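Local coordinates for NADP-dependent alcohol dehydrogenase 6 (Saccharomyces cerevisiae, PDB 1PIW), which reduces a broad range of aromatic and aliphatic aldehydes to alcohols with NADPH, working as a zinc-dependent homodimeric medium-chain dehydrogenase, at residues Y207-S213 / H226-E232; D235-F241 / I261-A265; L326-E330 / G353-F358. All coordinates share one frame; numbering follows the deposited sequence.

Interaction 1: Y207-S213 / H226-E232; sequences YVISRSS and HYIATLE. With NAP (NADP nicotinamide-adenine-dinucleotide phosphate), chain E.
One face of the Tyr207 ring is covered over its centre by His226 CB in a CH-pi contact, 4.0 Å from the ring centroid; the imidazole beyond it turns an edge toward the phenol in an offset edge-to-face pair, planes at 76°. At the ring's own edge, Ile228 CD1 comes to 4.1 Å from Tyr207 CD2. The Tyr227 ring meets Val208 CG1 obliquely, and Tyr227 OH at its edge donates to Ser212 O, 3.1 Å away, from a position tilted out of the carbonyl plane. With CG anti to the backbone N (chi1 -172°), that ring passes Val208 and reaches the loop beyond the strand. The Arg211 guanidinium covers adenine atom N3A with one face and has O2B of the cofactor at its edge.

Strands 205-210 and 226-229 lie parallel at the border of the Rossmann-fold sheet, joined by helix 216-222 in a beta-alpha-beta unit. Bonds alternate across them: Val208 N to His226 O, 3.0 Å, Ile228 N to Val208 O, 3.1 Å, then Ser210 N to Ile228 O and Thr230 N to Ser210 O. Past the end of strand 205-210 sits the 2'-phosphate that distinguishes NADP from NAD. Ser210 OG donates to its O3X at 2.8 Å, while Arg211 NH1 lies against the phosphate too closely in the model for bonds to be assigned.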
loop_
_atom_site.group_PDB
_atom_site.type_symbol
_atom_site.label_atom_id
_atom_site.label_comp_id
_atom_site.label_asym_id
_atom_site.label_seq_id
_atom_site.Cartn_x
_atom_site.Cartn_y
_atom_site.Cartn_z
ATOM N N TYR A 207 -7.657 18.219 0.145
ATOM C CA TYR A 207 -9.082 18.002 0.325
ATOM C C TYR A 207 -9.281 17.557 1.769
ATOM O O TYR A 207 -8.607 16.633 2.219
ATOM C CB TYR A 207 -9.567 16.881 -0.597
ATOM C CG TYR A 207 -9.838 17.285 -2.029
ATOM C CD1 TYR A 207 -8.937 18.072 -2.736
ATOM C CD2 TYR A 207 -10.991 16.846 -2.696
ATOM C CE1 TYR A 207 -9.170 18.414 -4.073
ATOM C CE2 TYR A 207 -11.232 17.181 -4.030
ATOM C CZ TYR A 207 -10.315 17.965 -4.712
ATOM O OH TYR A 207 -10.520 18.296 -6.035
ATOM N N VAL A 208 -10.168 18.206 2.519
ATOM C CA VAL A 208 -10.407 17.756 3.887
ATOM C C VAL A 208 -11.566 16.795 3.767
ATOM O O VAL A 208 -12.536 17.081 3.080
ATOM C CB VAL A 208 -10.763 18.911 4.836
ATOM C CG1 VAL A 208 -11.336 18.369 6.119
ATOM C CG2 VAL A 208 -9.509 19.697 5.173
ATOM N N ILE A 209 -11.463 15.644 4.415
ATOM C CA ILE A 209 -12.517 14.652 4.317
ATOM C C ILE A 209 -13.069 14.279 5.679
ATOM O O ILE A 209 -12.539 13.403 6.369
ATOM C CB ILE A 209 -11.997 13.400 3.592
ATOM C CG1 ILE A 209 -11.482 13.806 2.207
ATOM C CG2 ILE A 209 -13.104 12.353 3.475
ATOM C CD1 ILE A 209 -10.764 12.709 1.461
ATOM N N SER A 210 -14.152 14.952 6.054
ATOM C CA SER A 210 -14.792 14.720 7.343
ATOM C C SER A 210 -16.132 14.036 7.143
ATOM O O SER A 210 -16.564 13.825 6.015
ATOM C CB SER A 210 -14.986 16.050 8.060
ATOM O OG SER A 210 -15.415 15.837 9.383
ATOM N N ARG A 211 -16.797 13.678 8.232
ATOM C CA ARG A 211 -18.091 13.032 8.098
ATOM C C ARG A 211 -19.267 13.997 8.264
ATOM O O ARG A 211 -20.206 13.954 7.486
ATOM C CB ARG A 211 -18.194 11.829 9.055
ATOM C CG ARG A 211 -17.507 11.976 10.403
ATOM C CD ARG A 211 -17.312 10.603 11.047
ATOM N NE ARG A 211 -17.160 10.689 12.500
ATOM C CZ ARG A 211 -16.240 11.425 13.116
ATOM N NH1 ARG A 211 -15.382 12.135 12.406
ATOM N NH2 ARG A 211 -16.193 11.472 14.441
ATOM N N SER A 212 -19.218 14.872 9.258
ATOM C CA SER A 212 -20.299 15.836 9.431
ATOM C C SER A 212 -19.913 17.081 8.630
ATOM O O SER A 212 -18.844 17.122 8.027
ATOM C CB SER A 212 -20.483 16.203 10.908
ATOM O OG SER A 212 -19.838 17.427 11.234
ATOM N N SER A 213 -20.769 18.095 8.629
ATOM C CA SER A 213 -20.491 19.318 7.887
ATOM C C SER A 213 -19.993 20.435 8.794
ATOM O O SER A 213 -19.653 21.521 8.320
ATOM C CB SER A 213 -21.755 19.788 7.167
ATOM O OG SER A 213 -21.536 19.911 5.777
ATOM N N HIS A 226 -10.773 22.149 -0.997
ATOM C CA HIS A 226 -12.110 21.625 -1.060
ATOM C C HIS A 226 -12.422 20.793 0.157
ATOM O O HIS A 226 -11.512 20.303 0.825
ATOM C CB HIS A 226 -12.341 20.808 -2.309
ATOM C CG HIS A 226 -13.792 20.627 -2.604
ATOM N ND1 HIS A 226 -14.360 19.396 -2.860
ATOM C CD2 HIS A 226 -14.806 21.523 -2.623
ATOM C CE1 HIS A 226 -15.662 19.541 -3.022
ATOM N NE2 HIS A 226 -15.958 20.822 -2.883
ATOM N N TYR A 227 -13.719 20.640 0.424
ATOM C CA TYR A 227 -14.230 19.923 1.590
ATOM C C TYR A 227 -15.262 18.876 1.217
ATOM O O TYR A 227 -16.030 19.073 0.293
ATOM C CB TYR A 227 -14.873 20.932 2.539
ATOM C CG TYR A 227 -15.280 20.393 3.893
ATOM C CD1 TYR A 227 -14.384 20.396 4.968
ATOM C CD2 TYR A 227 -16.577 19.925 4.115
ATOM C CE1 TYR A 227 -14.774 19.952 6.227
ATOM C CE2 TYR A 227 -16.978 19.478 5.374
ATOM C CZ TYR A 227 -16.075 19.495 6.424
ATOM O OH TYR A 227 -16.472 19.056 7.668
ATOM N N ILE A 228 -15.293 17.778 1.959
ATOM C CA ILE A 228 -16.233 16.692 1.714
ATOM C C ILE A 228 -16.808 16.225 3.041
ATOM O O ILE A 228 -16.090 16.153 4.041
ATOM C CB ILE A 228 -15.537 15.480 1.071
ATOM C CG1 ILE A 228 -14.932 15.866 -0.276
ATOM C CG2 ILE A 228 -16.516 14.337 0.925
ATOM C CD1 ILE A 228 -14.055 14.781 -0.870
ATOM N N ALA A 229 -18.096 15.896 3.053
ATOM C CA ALA A 229 -18.741 15.421 4.273
ATOM C C ALA A 229 -19.418 14.080 4.035
ATOM O O ALA A 229 -20.560 14.011 3.583
ATOM C CB ALA A 229 -19.752 16.433 4.772
ATOM N N THR A 230 -18.676 13.022 4.346
ATOM C CA THR A 230 -19.114 11.639 4.203
ATOM C C THR A 230 -20.599 11.397 4.394
ATOM O O THR A 230 -21.264 10.873 3.499
ATOM C CB THR A 230 -18.351 10.743 5.186
ATOM O OG1 THR A 230 -16.977 10.689 4.787
ATOM C CG2 THR A 230 -18.934 9.331 5.214
ATOM N N LEU A 231 -21.113 11.770 5.563
ATOM C CA LEU A 231 -22.527 11.567 5.872
ATOM C C LEU A 231 -23.458 12.209 4.853
ATOM O O LEU A 231 -24.616 11.819 4.742
ATOM C CB LEU A 231 -22.856 12.092 7.278
ATOM C CG LEU A 231 -22.193 11.360 8.453
ATOM C CD1 LEU A 231 -22.520 12.057 9.751
ATOM C CD2 LEU A 231 -22.666 9.931 8.502
ATOM N N GLU A 232 -22.943 13.169 4.093
ATOM C CA GLU A 232 -23.747 13.863 3.098
ATOM C C GLU A 232 -23.497 13.424 1.667
ATOM O O GLU A 232 -24.062 14.015 0.740
ATOM C CB GLU A 232 -23.495 15.366 3.193
ATOM C CG GLU A 232 -23.991 15.991 4.474
ATOM C CD GLU A 232 -23.650 17.456 4.567
ATOM O OE1 GLU A 232 -23.879 18.179 3.574
ATOM O OE2 GLU A 232 -23.161 17.886 5.630
HETATM P PA NAP E . -7.980 14.335 17.903
HETATM O O1A NAP E . -8.104 13.271 18.834
HETATM O O2A NAP E . -7.867 15.825 18.229
HETATM O O5B NAP E . -9.173 14.199 16.849
HETATM C C5B NAP E . -9.344 12.939 16.145
HETATM C C4B NAP E . -10.255 13.376 14.984
HETATM O O4B NAP E . -10.524 12.175 14.121
HETATM C C3B NAP E . -11.684 13.855 15.365
HETATM O O3B NAP E . -11.647 15.282 15.518
HETATM C C2B NAP E . -12.531 13.362 14.207
HETATM O O2B NAP E . -12.501 14.201 13.058
HETATM C C1B NAP E . -11.918 11.972 13.877
HETATM N N9A NAP E . -12.609 10.912 14.665
HETATM C C8A NAP E . -12.781 10.699 16.022
HETATM N N7A NAP E . -13.487 9.614 16.324
HETATM C C5A NAP E . -13.801 9.077 15.083
HETATM C C6A NAP E . -14.543 7.917 14.755
HETATM N N6A NAP E . -15.122 7.059 15.608
HETATM N N1A NAP E . -14.701 7.613 13.398
HETATM C C2A NAP E . -14.141 8.436 12.410
HETATM N N3A NAP E . -13.406 9.586 12.698
HETATM C C4A NAP E . -13.260 9.869 14.054
HETATM O O3 NAP E . -6.761 14.091 16.944
HETATM P PN NAP E . -5.375 13.386 17.103
HETATM O O1N NAP E . -4.773 13.692 18.404
HETATM O O2N NAP E . -4.622 13.786 15.907
HETATM O O5D NAP E . -5.767 11.872 17.066
HETATM C C5D NAP E . -4.817 10.942 17.595
HETATM C C4D NAP E . -4.896 9.694 16.791
HETATM O O4D NAP E . -3.659 9.597 16.044
HETATM C C3D NAP E . -4.962 8.433 17.689
HETATM O O3D NAP E . -5.847 7.429 17.158
HETATM C C2D NAP E . -3.517 7.997 17.765
HETATM O O2D NAP E . -3.370 6.624 18.026
HETATM C C1D NAP E . -2.967 8.365 16.435
HETATM P P2B NAP E . -13.782 14.500 12.143
HETATM O O1X NAP E . -13.879 13.333 11.180
HETATM O O2X NAP E . -14.870 14.527 13.149
HETATM O O3X NAP E . -13.472 15.781 11.437
#

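Interaction 2: D235-F241 / I261-A265; sequences DWGEKYF and IMPKA
The two backbones come close without a hydrogen bond between them, CA to CA 4.7 Å for Gly237 and Lys264 and 3.9 Å for Phe241 and Ala265, with Phe241 CA directing its hydrogen at Lys264 O. Trp236 meets Ile261, Met262 and Ala265. Its chi1 of 61° puts CG between the backbone N and the carbonyl carbon, and the indole runs beside Met262, pointing the same way: Trp236 CH2 approaches Met262 CG at 3.6 Å, and Trp236 CZ3 lies 4.2 Å from Ala265 CB. Ala265 CB also meets Tyr240 CB, at 4.1 Å. All this packs on one side of the parallel Rossmann sheet, where Trp236 rests on Phe244, and Met262 on Ile247 and Val249. Cutting the indole back to an alanine is likely to leave a gap between Met262, Ala265 and Phe244 and to let the Met262 side chain turn more freely.

Gly237, itself buried, presents bare backbone to the other segment. Ile261 CG2 lies against its N, and Lys264 CB against its O. The lysine then runs on over the helix start, Lys264 CD 3.5 Å from Glu238 N. Asp235 takes the N-cap position, its OD1 accepting from Glu238 N, although that oxygen is less surely placed. Lys264 NZ stays beyond salt-bridge range of it. At the subunit boundary Phe241 packs on Arg105 of the second subunit.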
loop_
_atom_site.group_PDB
_atom_site.type_symbol
_atom_site.label_atom_id
_atom_site.label_comp_id
_atom_site.label_asym_id
_atom_site.label_seq_id
_atom_site.Cartn_x
_atom_site.Cartn_y
_atom_site.Cartn_z
ATOM N N ASP A 235 -21.702 8.036 -1.086
ATOM C CA ASP A 235 -20.643 7.284 -1.754
ATOM C C ASP A 235 -19.740 8.303 -2.422
ATOM O O ASP A 235 -19.839 8.559 -3.628
ATOM C CB ASP A 235 -21.193 6.312 -2.803
ATOM C CG ASP A 235 -20.207 5.186 -3.126
ATOM O OD1 ASP A 235 -19.046 5.483 -3.493
ATOM O OD2 ASP A 235 -20.588 3.999 -3.005
ATOM N N TRP A 236 -18.871 8.902 -1.619
ATOM C CA TRP A 236 -17.957 9.902 -2.130
ATOM C C TRP A 236 -16.874 9.246 -2.967
ATOM O O TRP A 236 -16.295 9.884 -3.845
ATOM C CB TRP A 236 -17.325 10.671 -0.982
ATOM C CG TRP A 236 -16.540 9.807 -0.072
ATOM C CD1 TRP A 236 -17.028 8.886 0.808
ATOM C CD2 TRP A 236 -15.118 9.793 0.073
ATOM N NE1 TRP A 236 -15.999 8.303 1.500
ATOM C CE2 TRP A 236 -14.812 8.843 1.070
ATOM C CE3 TRP A 236 -14.073 10.494 -0.542
ATOM C CZ2 TRP A 236 -13.496 8.576 1.470
ATOM C CZ3 TRP A 236 -12.776 10.229 -0.148
ATOM C CH2 TRP A 236 -12.497 9.278 0.851
ATOM N N GLY A 237 -16.591 7.977 -2.686
ATOM C CA GLY A 237 -15.587 7.276 -3.465
ATOM C C GLY A 237 -16.059 7.307 -4.904
ATOM O O GLY A 237 -15.311 7.626 -5.827
ATOM N N GLU A 238 -17.333 6.981 -5.072
ATOM C CA GLU A 238 -17.996 6.966 -6.365
ATOM C C GLU A 238 -17.939 8.357 -6.982
ATOM O O GLU A 238 -17.599 8.515 -8.154
ATOM C CB GLU A 238 -19.453 6.537 -6.162
ATOM C CG GLU A 238 -20.363 6.649 -7.366
ATOM C CD GLU A 238 -19.984 5.687 -8.462
ATOM O OE1 GLU A 238 -19.746 4.499 -8.144
ATOM O OE2 GLU A 238 -19.932 6.117 -9.639
ATOM N N LYS A 239 -18.258 9.365 -6.175
ATOM C CA LYS A 239 -18.275 10.745 -6.645
ATOM C C LYS A 239 -16.927 11.394 -6.934
ATOM O O LYS A 239 -16.800 12.125 -7.914
ATOM C CB LYS A 239 -19.051 11.633 -5.670
ATOM C CG LYS A 239 -19.112 13.094 -6.121
ATOM C CD LYS A 239 -19.989 13.944 -5.214
ATOM C CE LYS A 239 -21.435 13.484 -5.238
ATOM N NZ LYS A 239 -22.285 14.353 -4.385
ATOM N N TYR A 240 -15.928 11.157 -6.088
ATOM C CA TYR A 240 -14.609 11.753 -6.307
ATOM C C TYR A 240 -13.649 10.796 -6.997
ATOM O O TYR A 240 -12.439 11.021 -7.060
ATOM C CB TYR A 240 -14.035 12.269 -4.992
ATOM C CG TYR A 240 -14.779 13.486 -4.516
ATOM C CD1 TYR A 240 -16.008 13.373 -3.866
ATOM C CD2 TYR A 240 -14.301 14.759 -4.799
ATOM C CE1 TYR A 240 -16.748 14.508 -3.514
ATOM C CE2 TYR A 240 -15.027 15.898 -4.455
ATOM C CZ TYR A 240 -16.248 15.767 -3.816
ATOM O OH TYR A 240 -16.956 16.903 -3.498
ATOM N N PHE A 241 -14.232 9.736 -7.539
ATOM C CA PHE A 241 -13.524 8.708 -8.279
ATOM C C PHE A 241 -12.257 9.238 -8.963
ATOM O O PHE A 241 -12.258 10.337 -9.514
ATOM C CB PHE A 241 -14.480 8.137 -9.327
ATOM C CG PHE A 241 -13.890 7.049 -10.161
ATOM C CD1 PHE A 241 -14.026 5.717 -9.783
ATOM C CD2 PHE A 241 -13.181 7.355 -11.324
ATOM C CE1 PHE A 241 -13.466 4.703 -10.551
ATOM C CE2 PHE A 241 -12.616 6.350 -12.099
ATOM C CZ PHE A 241 -12.758 5.021 -11.714
ATOM N N ILE A 261 -14.778 2.079 0.089
ATOM C CA ILE A 261 -15.133 3.139 -0.840
ATOM C C ILE A 261 -13.902 3.966 -1.157
ATOM O O ILE A 261 -13.548 4.158 -2.318
ATOM C CB ILE A 261 -16.200 4.078 -0.232
ATOM C CG1 ILE A 261 -17.328 3.251 0.373
ATOM C CG2 ILE A 261 -16.766 5.010 -1.305
ATOM C CD1 ILE A 261 -18.358 4.078 1.099
ATOM N N MET A 262 -13.238 4.428 -0.106
ATOM C CA MET A 262 -12.070 5.278 -0.249
ATOM C C MET A 262 -11.203 5.009 -1.477
ATOM O O MET A 262 -10.819 5.939 -2.197
ATOM C CB MET A 262 -11.215 5.197 1.007
ATOM C CG MET A 262 -10.383 6.422 1.218
ATOM S SD MET A 262 -9.319 6.226 2.623
ATOM C CE MET A 262 -10.443 6.450 4.016
ATOM N N PRO A 263 -10.884 3.734 -1.742
ATOM C CA PRO A 263 -10.051 3.404 -2.903
ATOM C C PRO A 263 -10.477 4.045 -4.229
ATOM O O PRO A 263 -9.634 4.499 -5.005
ATOM C CB PRO A 263 -10.110 1.888 -2.926
ATOM C CG PRO A 263 -10.135 1.557 -1.440
ATOM C CD PRO A 263 -11.168 2.532 -0.937
ATOM N N LYS A 264 -11.783 4.088 -4.477
ATOM C CA LYS A 264 -12.328 4.677 -5.701
ATOM C C LYS A 264 -11.806 6.089 -5.997
ATOM O O LYS A 264 -11.524 6.416 -7.149
ATOM C CB LYS A 264 -13.854 4.766 -5.634
ATOM C CG LYS A 264 -14.626 3.467 -5.535
ATOM C CD LYS A 264 -16.115 3.790 -5.709
ATOM C CE LYS A 264 -17.014 2.567 -5.599
ATOM N NZ LYS A 264 -17.016 1.988 -4.222
ATOM N N ALA A 265 -11.704 6.929 -4.970
ATOM C CA ALA A 265 -11.237 8.296 -5.169
ATOM C C ALA A 265 -9.743 8.347 -5.396
ATOM O O ALA A 265 -9.181 9.428 -5.616
ATOM C CB ALA A 265 -11.585 9.146 -3.976
#

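Interaction 3: L326-E330 / G353-F358; sequences LPVGE and GYDKEF
Glu357 and Val328 meet where the C-terminal tail folds back on a beta-alpha-beta crossover of the catalytic domain: strand 323-327, helix 330-342 and strand 348-352, the two strands parallel neighbours in the mixed sheet. Residues 326-330 turn from the first strand into the helix, with Gly329 as N-cap, and residues 353-358 leave the second strand for a weakly bonded helical turn.

Take the Glu357 side chain outward. CB lies 4.0 Å from Val328 O. CG, anti to the backbone N (chi1 167°), draws in to 3.6 Å from Val328 O and also lies over one face of the Phe358 ring, offset toward its rim. The chain then bends at chi2 (70°), which brings Glu357 CD to 3.4 Å from Val328 O and close to Gly329 CA as well. At the tip, OE1 comes to 3.4 Å from Gly329 CA and forms a salt bridge with Lys23 NZ. OE2 is near Val328 O, but both are acceptors and no bond joins them. Lys23 also makes a cation-pi contact with Phe358.

The apolar half belongs to Val328. Its CG2 stands over one face of the Tyr354 ring, 3.3 Å from the centroid and 16° off the normal, the two side chains crossing at about a right angle. The ring's hydroxyl is held by Gly134 O, which should limit its swing. The second valine branch meets the edge of Phe358, near the ring plane, where Val328 CG1 lies 4.1 Å from Phe358 CE1.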
loop_
_atom_site.group_PDB
_atom_site.type_symbol
_atom_site.label_atom_id
_atom_site.label_comp_id
_atom_site.label_asym_id
_atom_site.label_seq_id
_atom_site.Cartn_x
_atom_site.Cartn_y
_atom_site.Cartn_z
ATOM N N LEU A 326 -4.083 26.086 27.777
ATOM C CA LEU A 326 -4.600 25.779 29.095
ATOM C C LEU A 326 -3.399 25.656 30.014
ATOM O O LEU A 326 -2.335 25.208 29.597
ATOM C CB LEU A 326 -5.338 24.445 29.059
ATOM C CG LEU A 326 -6.519 24.380 28.106
ATOM C CD1 LEU A 326 -7.025 22.975 27.960
ATOM C CD2 LEU A 326 -7.594 25.274 28.642
ATOM N N PRO A 327 -3.552 26.046 31.287
ATOM C CA PRO A 327 -2.438 25.955 32.233
ATOM C C PRO A 327 -2.238 24.536 32.733
ATOM O O PRO A 327 -3.211 23.842 33.038
ATOM C CB PRO A 327 -2.880 26.877 33.357
ATOM C CG PRO A 327 -4.366 26.608 33.401
ATOM C CD PRO A 327 -4.744 26.634 31.932
ATOM N N VAL A 328 -0.984 24.100 32.822
ATOM C CA VAL A 328 -0.707 22.765 33.330
ATOM C C VAL A 328 -1.210 22.781 34.772
ATOM O O VAL A 328 -1.287 23.831 35.404
ATOM C CB VAL A 328 0.796 22.451 33.359
ATOM C CG1 VAL A 328 1.009 20.969 33.129
ATOM C CG2 VAL A 328 1.530 23.275 32.338
ATOM N N GLY A 329 -1.540 21.618 35.301
ATOM C CA GLY A 329 -2.047 21.572 36.650
ATOM C C GLY A 329 -3.244 20.668 36.586
ATOM O O GLY A 329 -3.737 20.387 35.503
ATOM N N GLU A 330 -3.720 20.206 37.731
ATOM C CA GLU A 330 -4.862 19.311 37.749
ATOM C C GLU A 330 -6.083 19.860 37.033
ATOM O O GLU A 330 -6.725 19.146 36.266
ATOM C CB GLU A 330 -5.203 18.950 39.190
ATOM C CG GLU A 330 -4.218 17.967 39.778
ATOM C CD GLU A 330 -4.112 18.084 41.266
ATOM O OE1 GLU A 330 -3.624 19.133 41.744
ATOM O OE2 GLU A 330 -4.517 17.130 41.957
ATOM N N GLY A 353 2.270 27.707 30.967
ATOM C CA GLY A 353 2.369 28.169 32.338
ATOM C C GLY A 353 2.927 27.091 33.244
ATOM O O GLY A 353 2.373 26.805 34.303
ATOM N N TYR A 354 4.030 26.490 32.817
ATOM C CA TYR A 354 4.693 25.427 33.570
ATOM C C TYR A 354 5.472 25.934 34.791
ATOM O O TYR A 354 5.546 25.264 35.817
ATOM C CB TYR A 354 5.655 24.665 32.643
ATOM C CG TYR A 354 5.073 23.446 31.961
ATOM C CD1 TYR A 354 5.228 22.187 32.514
ATOM C CD2 TYR A 354 4.373 23.554 30.765
ATOM C CE1 TYR A 354 4.701 21.057 31.900
ATOM C CE2 TYR A 354 3.839 22.427 30.140
ATOM C CZ TYR A 354 4.008 21.174 30.715
ATOM O OH TYR A 354 3.500 20.030 30.116
ATOM N N ASP A 355 6.058 27.118 34.674
ATOM C CA ASP A 355 6.853 27.684 35.755
ATOM C C ASP A 355 6.027 28.235 36.907
ATOM O O ASP A 355 6.510 28.293 38.035
ATOM C CB ASP A 355 7.766 28.776 35.203
ATOM C CG ASP A 355 7.005 29.821 34.409
ATOM O OD1 ASP A 355 7.661 30.674 33.776
ATOM O OD2 ASP A 355 5.751 29.791 34.417
ATOM N N LYS A 356 4.790 28.646 36.635
ATOM C CA LYS A 356 3.935 29.176 37.695
ATOM C C LYS A 356 2.981 28.094 38.171
ATOM O O LYS A 356 1.858 28.375 38.573
ATOM C CB LYS A 356 3.139 30.390 37.203
ATOM C CG LYS A 356 2.140 30.081 36.112
ATOM C CD LYS A 356 1.277 31.296 35.800
ATOM C CE LYS A 356 0.186 30.968 34.774
ATOM N NZ LYS A 356 -0.806 32.081 34.616
ATOM N N GLU A 357 3.451 26.853 38.118
ATOM C CA GLU A 357 2.668 25.701 38.531
ATOM C C GLU A 357 3.504 24.678 39.281
ATOM O O GLU A 357 2.989 23.965 40.140
ATOM C CB GLU A 357 2.054 25.012 37.316
ATOM C CG GLU A 357 1.496 23.633 37.630
ATOM C CD GLU A 357 0.251 23.700 38.484
ATOM O OE1 GLU A 357 -0.088 22.685 39.136
ATOM O OE2 GLU A 357 -0.395 24.771 38.486
ATOM N N PHE A 358 4.790 24.600 38.957
ATOM C CA PHE A 358 5.652 23.623 39.599
ATOM C C PHE A 358 6.644 24.148 40.632
ATOM O O PHE A 358 7.233 23.369 41.390
ATOM C CB PHE A 358 6.386 22.809 38.536
ATOM C CG PHE A 358 5.489 21.899 37.749
ATOM C CD1 PHE A 358 4.929 22.315 36.553
ATOM C CD2 PHE A 358 5.188 20.628 38.217
ATOM C CE1 PHE A 358 4.085 21.480 35.837
ATOM C CE2 PHE A 358 4.344 19.789 37.508
ATOM C CZ PHE A 358 3.793 20.218 36.314
#

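Overall arrangement
Interactions 1 and 2 are neighbours in the cofactor-binding domain, their centres about 12 Å apart. Ile209 CD1 of the first reaches Trp236 CZ3 of the second at 3.6 Å, and Tyr240 packs against both Tyr207 and Ile228, so helix 236-239 and the residue after it cover one face of that sheet edge. Both are partly buried. Interaction 3 is buried and lies in the catalytic domain, its centre about 37 Å from that of interaction 1 and 46 Å from that of interaction 2. Strand hydrogen bonds and phosphate recognition mark interaction 1, whereas interactions 2 and 3 have no hydrogen bond between their segments and rest on apolar and ring contacts together with side chains laid on backbone.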